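Local coordinates for iron transport multicopper oxidase FET3 (Saccharomyces cerevisiae, PDB 1ZPU), which oxidises ferrous to ferric iron with molecular oxygen at four copper ions, for high-affinity iron uptake through the permease FTR1, at residues S58-M72 and S87-V99. Sequence-based numbering, arbitrary orientation.
Sequences SMHFHGLFQNGTASM and STMLYNFTVDYNV. With CU1 (copper (I) ion), chain B; CU1 (copper (I) ion), chain C; NAG (2-acetamido-2-deoxy-beta-D-glucopyranose), chain D; NAG (2-acetamido-2-deoxy-beta-D-glucopyranose), chain K.
The glycosylated Asn67 packs with its sugar on one face of the Tyr97 ring. Asn67 ND2 is covalently bound to the sugar, and this face takes both the amide and the first N-acetylglucosamine. Tyr97 OH hydrogen-bonds sugar O6 at 2.8 Å. Next to it, Asn98 reaches back to the chain just after the type II turn Phe61-Leu64. Phe65 N donates to Asn98 OD1 at 2.9 Å, tilted 27° from the carbonyl plane. Asn98 ND2 sits over the centre of the Phe65 ring.

Phe61, Tyr91 and Phe93 form an aromatic cluster. Phe61 turns an edge to the face of Tyr91, with ring planes at 72°, while its own face receives Phe93 CE2. With chi1 at 62°, Phe93 CG stands between its backbone N and carbonyl carbon. Its side chain leaves the backbone toward 58-72, and Gln66 NE2 lies over the face of the ring, with Leu64 CD2 near CE1. Met59 N donates to Tyr91 OH at 3.1 Å, and this hydroxyl is also hydrogen-bonded to Gln80 OE1. A phenylalanine in place of Tyr91 would probably keep the ring packing but leave Met59 N without this acceptor and Gln80 OE1 without its hydroxyl partner. Met72 SD takes a weak, nearly straight hydrogen bond from Asn92 N at 3.3 Å.

His60 points away from 87-99; it and His62 bind copper: His60 NE2 with His395 at the type 2 site, His62 ND1 with His105 and His464 at a type 3 site. The contact thus joins the two sheets of the first cupredoxin domain, next to these copper sites. Strand 60-62 pairs with 100-105, strand 88-94 with 43-49. Phe120 of strand 117-123 touches both Phe61 and Phe93, and helix 494-502 packs on Met72 and Met89.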
loop_
_atom_site.group_PDB
_atom_site.type_symbol
_atom_site.label_atom_id
_atom_site.label_comp_id
_atom_site.label_asym_id
_atom_site.label_seq_id
_atom_site.Cartn_x
_atom_site.Cartn_y
_atom_site.Cartn_z
ATOM N N SER A 58 5.297 -13.198 -4.589
ATOM C CA SER A 58 4.976 -13.141 -3.177
ATOM C C SER A 58 3.578 -12.598 -3.112
ATOM O O SER A 58 3.060 -12.140 -4.129
ATOM C CB SER A 58 5.917 -12.199 -2.455
ATOM O OG SER A 58 5.999 -10.976 -3.153
ATOM N N MET A 59 2.963 -12.652 -1.932
ATOM C CA MET A 59 1.647 -12.055 -1.726
ATOM C C MET A 59 1.608 -11.433 -0.364
ATOM O O MET A 59 1.948 -12.079 0.627
ATOM C CB MET A 59 0.543 -13.106 -1.834
ATOM C CG MET A 59 -0.873 -12.541 -1.816
ATOM S SD MET A 59 -2.032 -13.578 -2.743
ATOM C CE MET A 59 -1.913 -15.079 -1.794
ATOM N N HIS A 60 1.196 -10.170 -0.328
ATOM C CA HIS A 60 1.095 -9.414 0.902
ATOM C C HIS A 60 -0.358 -9.050 1.128
ATOM O O HIS A 60 -1.048 -8.672 0.196
ATOM C CB HIS A 60 1.930 -8.149 0.789
ATOM C CG HIS A 60 1.630 -7.125 1.843
ATOM N ND1 HIS A 60 1.624 -7.420 3.188
ATOM C CD2 HIS A 60 1.355 -5.806 1.749
ATOM C CE1 HIS A 60 1.335 -6.334 3.876
ATOM N NE2 HIS A 60 1.175 -5.339 3.028
ATOM N N PHE A 61 -0.817 -9.155 2.369
ATOM C CA PHE A 61 -2.188 -8.813 2.716
ATOM C C PHE A 61 -2.227 -7.475 3.439
ATOM O O PHE A 61 -1.952 -7.384 4.635
ATOM C CB PHE A 61 -2.825 -9.956 3.490
ATOM C CG PHE A 61 -2.651 -11.270 2.808
ATOM C CD1 PHE A 61 -1.488 -12.036 3.021
ATOM C CD2 PHE A 61 -3.594 -11.716 1.890
ATOM C CE1 PHE A 61 -1.295 -13.230 2.356
ATOM C CE2 PHE A 61 -3.404 -12.919 1.216
ATOM C CZ PHE A 61 -2.258 -13.676 1.452
ATOM N N HIS A 62 -2.553 -6.442 2.672
ATOM C CA HIS A 62 -2.353 -5.058 3.062
ATOM C C HIS A 62 -3.242 -4.662 4.213
ATOM O O HIS A 62 -4.470 -4.651 4.087
ATOM C CB HIS A 62 -2.645 -4.140 1.879
ATOM C CG HIS A 62 -2.313 -2.708 2.143
ATOM N ND1 HIS A 62 -1.331 -2.036 1.453
ATOM C CD2 HIS A 62 -2.824 -1.824 3.035
ATOM C CE1 HIS A 62 -1.254 -0.798 1.905
ATOM N NE2 HIS A 62 -2.144 -0.644 2.869
ATOM N N GLY A 63 -2.619 -4.303 5.330
ATOM C CA GLY A 63 -3.354 -3.727 6.449
ATOM C C GLY A 63 -3.495 -4.690 7.602
ATOM O O GLY A 63 -3.684 -4.276 8.742
ATOM N N LEU A 64 -3.398 -5.977 7.304
ATOM C CA LEU A 64 -3.500 -7.016 8.305
ATOM C C LEU A 64 -2.286 -6.970 9.226
ATOM O O LEU A 64 -1.157 -6.809 8.771
ATOM C CB LEU A 64 -3.638 -8.360 7.604
ATOM C CG LEU A 64 -5.048 -8.850 7.234
ATOM C CD1 LEU A 64 -5.965 -7.813 6.603
ATOM C CD2 LEU A 64 -4.965 -10.083 6.360
ATOM N N PHE A 65 -2.521 -7.081 10.527
ATOM C CA PHE A 65 -1.465 -6.843 11.513
ATOM C C PHE A 65 -0.511 -8.016 11.685
ATOM O O PHE A 65 0.585 -7.853 12.221
ATOM C CB PHE A 65 -2.065 -6.449 12.865
ATOM C CG PHE A 65 -2.789 -5.120 12.853
ATOM C CD1 PHE A 65 -2.392 -4.092 11.992
ATOM C CD2 PHE A 65 -3.853 -4.890 13.714
ATOM C CE1 PHE A 65 -3.057 -2.880 11.976
ATOM C CE2 PHE A 65 -4.515 -3.676 13.704
ATOM C CZ PHE A 65 -4.115 -2.670 12.842
ATOM N N GLN A 66 -0.941 -9.195 11.239
ATOM C CA GLN A 66 -0.139 -10.417 11.294
ATOM C C GLN A 66 0.473 -10.641 12.682
ATOM O O GLN A 66 1.603 -11.110 12.815
ATOM C CB GLN A 66 0.931 -10.413 10.182
ATOM C CG GLN A 66 0.394 -10.273 8.732
ATOM C CD GLN A 66 -0.500 -11.441 8.281
ATOM O OE1 GLN A 66 -0.573 -12.494 8.935
ATOM N NE2 GLN A 66 -1.177 -11.257 7.152
ATOM N N ASN A 67 -0.303 -10.305 13.711
ATOM C CA ASN A 67 0.123 -10.373 15.110
ATOM C C ASN A 67 0.490 -11.796 15.481
ATOM O O ASN A 67 -0.364 -12.671 15.483
ATOM C CB ASN A 67 -1.006 -9.858 16.008
ATOM C CG ASN A 67 -0.517 -9.351 17.348
ATOM O OD1 ASN A 67 0.385 -9.923 17.954
ATOM N ND2 ASN A 67 -1.141 -8.280 17.829
ATOM N N GLY A 68 1.767 -12.028 15.768
ATOM C CA GLY A 68 2.249 -13.360 16.128
ATOM C C GLY A 68 2.630 -14.246 14.952
ATOM O O GLY A 68 3.150 -15.346 15.150
ATOM N N THR A 69 2.386 -13.772 13.732
ATOM C CA THR A 69 2.672 -14.537 12.522
ATOM C C THR A 69 3.341 -13.677 11.445
ATOM O O THR A 69 2.905 -13.670 10.292
ATOM C CB THR A 69 1.383 -15.154 11.928
ATOM O OG1 THR A 69 0.389 -14.133 11.757
ATOM C CG2 THR A 69 0.832 -16.261 12.814
ATOM N N ALA A 70 4.402 -12.956 11.823
ATOM C CA ALA A 70 5.181 -12.092 10.901
ATOM C C ALA A 70 5.606 -12.790 9.608
ATOM O O ALA A 70 5.645 -12.188 8.546
ATOM C CB ALA A 70 6.408 -11.527 11.606
ATOM N N SER A 71 5.930 -14.065 9.715
ATOM C CA SER A 71 6.276 -14.907 8.580
ATOM C C SER A 71 5.266 -14.823 7.424
ATOM O O SER A 71 5.576 -15.167 6.286
ATOM C CB SER A 71 6.393 -16.353 9.084
ATOM O OG SER A 71 6.142 -17.279 8.052
ATOM N N MET A 72 4.054 -14.372 7.719
ATOM C CA MET A 72 2.969 -14.438 6.744
ATOM C C MET A 72 2.689 -13.099 6.066
ATOM O O MET A 72 1.757 -12.995 5.268
ATOM C CB MET A 72 1.675 -14.965 7.384
ATOM C CG MET A 72 1.779 -16.327 8.057
ATOM S SD MET A 72 2.198 -17.641 6.906
ATOM C CE MET A 72 2.533 -18.999 8.037
ATOM N N SER A 87 7.440 -23.404 -7.213
ATOM C CA SER A 87 7.263 -23.534 -5.769
ATOM C C SER A 87 5.894 -23.065 -5.270
ATOM O O SER A 87 5.200 -22.292 -5.933
ATOM C CB SER A 87 8.398 -22.832 -5.022
ATOM O OG SER A 87 9.634 -23.516 -5.220
ATOM N N THR A 88 5.512 -23.565 -4.100
ATOM C CA THR A 88 4.222 -23.276 -3.490
ATOM C C THR A 88 4.435 -22.795 -2.064
ATOM O O THR A 88 4.941 -23.538 -1.230
ATOM C CB THR A 88 3.328 -24.547 -3.417
ATOM O OG1 THR A 88 3.127 -25.091 -4.727
ATOM C CG2 THR A 88 1.970 -24.231 -2.777
ATOM N N MET A 89 4.039 -21.563 -1.776
ATOM C CA MET A 89 4.068 -21.084 -0.404
ATOM C C MET A 89 2.668 -21.104 0.214
ATOM O O MET A 89 1.684 -20.747 -0.437
ATOM C CB MET A 89 4.742 -19.710 -0.315
ATOM C CG MET A 89 4.454 -18.928 0.968
ATOM S SD MET A 89 5.771 -17.857 1.596
ATOM C CE MET A 89 6.578 -17.314 0.113
ATOM N N LEU A 90 2.589 -21.565 1.459
ATOM C CA LEU A 90 1.344 -21.556 2.195
ATOM C C LEU A 90 1.302 -20.354 3.118
ATOM O O LEU A 90 2.141 -20.210 4.005
ATOM C CB LEU A 90 1.156 -22.857 2.974
ATOM C CG LEU A 90 -0.020 -22.921 3.956
ATOM C CD1 LEU A 90 -1.385 -22.731 3.273
ATOM C CD2 LEU A 90 0.027 -24.218 4.716
ATOM N N TYR A 91 0.328 -19.484 2.881
ATOM C CA TYR A 91 0.054 -18.354 3.755
ATOM C C TYR A 91 -1.058 -18.775 4.712
ATOM O O TYR A 91 -2.186 -19.007 4.293
ATOM C CB TYR A 91 -0.334 -17.115 2.927
ATOM C CG TYR A 91 0.825 -16.514 2.147
ATOM C CD1 TYR A 91 1.031 -16.825 0.805
ATOM C CD2 TYR A 91 1.726 -15.644 2.761
ATOM C CE1 TYR A 91 2.109 -16.281 0.084
ATOM C CE2 TYR A 91 2.803 -15.088 2.054
ATOM C CZ TYR A 91 2.993 -15.412 0.716
ATOM O OH TYR A 91 4.061 -14.861 0.024
ATOM N N ASN A 92 -0.725 -18.886 5.992
ATOM C CA ASN A 92 -1.612 -19.467 6.982
ATOM C C ASN A 92 -1.675 -18.539 8.172
ATOM O O ASN A 92 -0.729 -18.453 8.945
ATOM C CB ASN A 92 -1.059 -20.829 7.391
ATOM C CG ASN A 92 -2.018 -21.645 8.235
ATOM O OD1 ASN A 92 -2.991 -21.124 8.798
ATOM N ND2 ASN A 92 -1.745 -22.953 8.311
ATOM N N PHE A 93 -2.788 -17.828 8.306
ATOM C CA PHE A 93 -2.921 -16.798 9.332
ATOM C C PHE A 93 -4.360 -16.605 9.770
ATOM O O PHE A 93 -5.289 -16.916 9.033
ATOM C CB PHE A 93 -2.326 -15.468 8.856
ATOM C CG PHE A 93 -3.007 -14.884 7.647
ATOM C CD1 PHE A 93 -4.029 -13.953 7.786
ATOM C CD2 PHE A 93 -2.612 -15.241 6.369
ATOM C CE1 PHE A 93 -4.658 -13.396 6.664
ATOM C CE2 PHE A 93 -3.241 -14.688 5.245
ATOM C CZ PHE A 93 -4.262 -13.765 5.395
ATOM N N THR A 94 -4.531 -16.089 10.981
ATOM C CA THR A 94 -5.851 -15.757 11.502
ATOM C C THR A 94 -6.052 -14.261 11.382
ATOM O O THR A 94 -5.126 -13.524 11.029
ATOM C CB THR A 94 -5.999 -16.142 12.963
ATOM O OG1 THR A 94 -4.810 -16.803 13.397
ATOM C CG2 THR A 94 -7.179 -17.065 13.149
ATOM N N VAL A 95 -7.264 -13.816 11.678
ATOM C CA VAL A 95 -7.619 -12.419 11.500
ATOM C C VAL A 95 -8.314 -11.900 12.776
ATOM O O VAL A 95 -9.494 -11.551 12.788
ATOM C CB VAL A 95 -8.388 -12.279 10.166
ATOM C CG1 VAL A 95 -9.664 -11.496 10.309
ATOM C CG2 VAL A 95 -7.468 -11.679 9.114
ATOM N N ASP A 96 -7.552 -11.878 13.866
ATOM C CA ASP A 96 -8.104 -11.560 15.177
ATOM C C ASP A 96 -8.096 -10.072 15.502
ATOM O O ASP A 96 -8.801 -9.637 16.412
ATOM C CB ASP A 96 -7.371 -12.343 16.253
ATOM C CG ASP A 96 -7.693 -13.829 16.206
ATOM O OD1 ASP A 96 -8.783 -14.239 16.693
ATOM O OD2 ASP A 96 -6.844 -14.586 15.680
ATOM N N TYR A 97 -7.319 -9.292 14.756
ATOM C CA TYR A 97 -7.069 -7.906 15.138
ATOM C C TYR A 97 -7.484 -6.893 14.081
ATOM O O TYR A 97 -7.301 -5.687 14.269
ATOM C CB TYR A 97 -5.599 -7.730 15.522
ATOM C CG TYR A 97 -5.159 -8.634 16.656
ATOM C CD1 TYR A 97 -4.560 -9.867 16.396
ATOM C CD2 TYR A 97 -5.345 -8.257 17.996
ATOM C CE1 TYR A 97 -4.151 -10.707 17.443
ATOM C CE2 TYR A 97 -4.934 -9.089 19.052
ATOM C CZ TYR A 97 -4.339 -10.310 18.764
ATOM O OH TYR A 97 -3.934 -11.133 19.780
ATOM N N ASN A 98 -8.052 -7.383 12.980
ATOM C CA ASN A 98 -8.520 -6.506 11.900
ATOM C C ASN A 98 -9.988 -6.682 11.535
ATOM O O ASN A 98 -10.517 -7.791 11.532
ATOM C CB ASN A 98 -7.652 -6.662 10.654
ATOM C CG ASN A 98 -6.244 -6.210 10.886
ATOM O OD1 ASN A 98 -5.376 -7.007 11.242
ATOM N ND2 ASN A 98 -6.012 -4.920 10.733
ATOM N N VAL A 99 -10.629 -5.565 11.222
ATOM C CA VAL A 99 -11.985 -5.555 10.720
ATOM C C VAL A 99 -12.058 -4.551 9.575
ATOM O O VAL A 99 -11.356 -3.538 9.587
ATOM C CB VAL A 99 -12.974 -5.201 11.848
ATOM C CG1 VAL A 99 -14.220 -4.484 11.318
ATOM C CG2 VAL A 99 -13.379 -6.445 12.559
HETATM CU CU CU1 B . 0.843 -3.503 3.938
HETATM CU CU CU1 C . -0.120 -2.676 0.068
HETATM C C1 NAG D . -0.833 -8.011 19.216
HETATM C C2 NAG D . -1.557 -6.667 19.293
HETATM C C3 NAG D . -1.560 -6.091 20.707
HETATM C C4 NAG D . -2.047 -7.136 21.719
HETATM C C5 NAG D . -1.313 -8.470 21.489
HETATM C C6 NAG D . -1.821 -9.572 22.408
HETATM C C7 NAG D . -1.727 -5.276 17.297
HETATM C C8 NAG D . -0.988 -4.430 16.301
HETATM N N2 NAG D . -1.011 -5.706 18.349
HETATM O O3 NAG D . -2.420 -4.976 20.722
HETATM O O4 NAG D . -1.932 -6.663 23.057
HETATM O O5 NAG D . -1.457 -8.894 20.136
HETATM O O6 NAG D . -3.182 -9.813 22.129
HETATM O O7 NAG D . -2.926 -5.536 17.116
HETATM C C1 NAG K . -2.108 -23.611 9.539
HETATM C C2 NAG K . -1.476 -25.002 9.654
HETATM C C3 NAG K . -2.107 -25.739 10.826
HETATM C C4 NAG K . -1.918 -24.915 12.092
HETATM C C5 NAG K . -2.217 -23.422 11.910
HETATM C C6 NAG K . -1.622 -22.617 13.067
HETATM C C7 NAG K . -2.374 -26.394 7.746
HETATM C C8 NAG K . -3.109 -27.562 8.363
HETATM N N2 NAG K . -1.398 -25.806 8.432
HETATM O O3 NAG K . -1.462 -26.987 11.008
HETATM O O4 NAG K . -2.733 -25.460 13.106
HETATM O O5 NAG K . -1.698 -22.902 10.692
HETATM O O6 NAG K . -0.372 -23.159 13.447
HETATM O O7 NAG K . -2.651 -26.026 6.610
#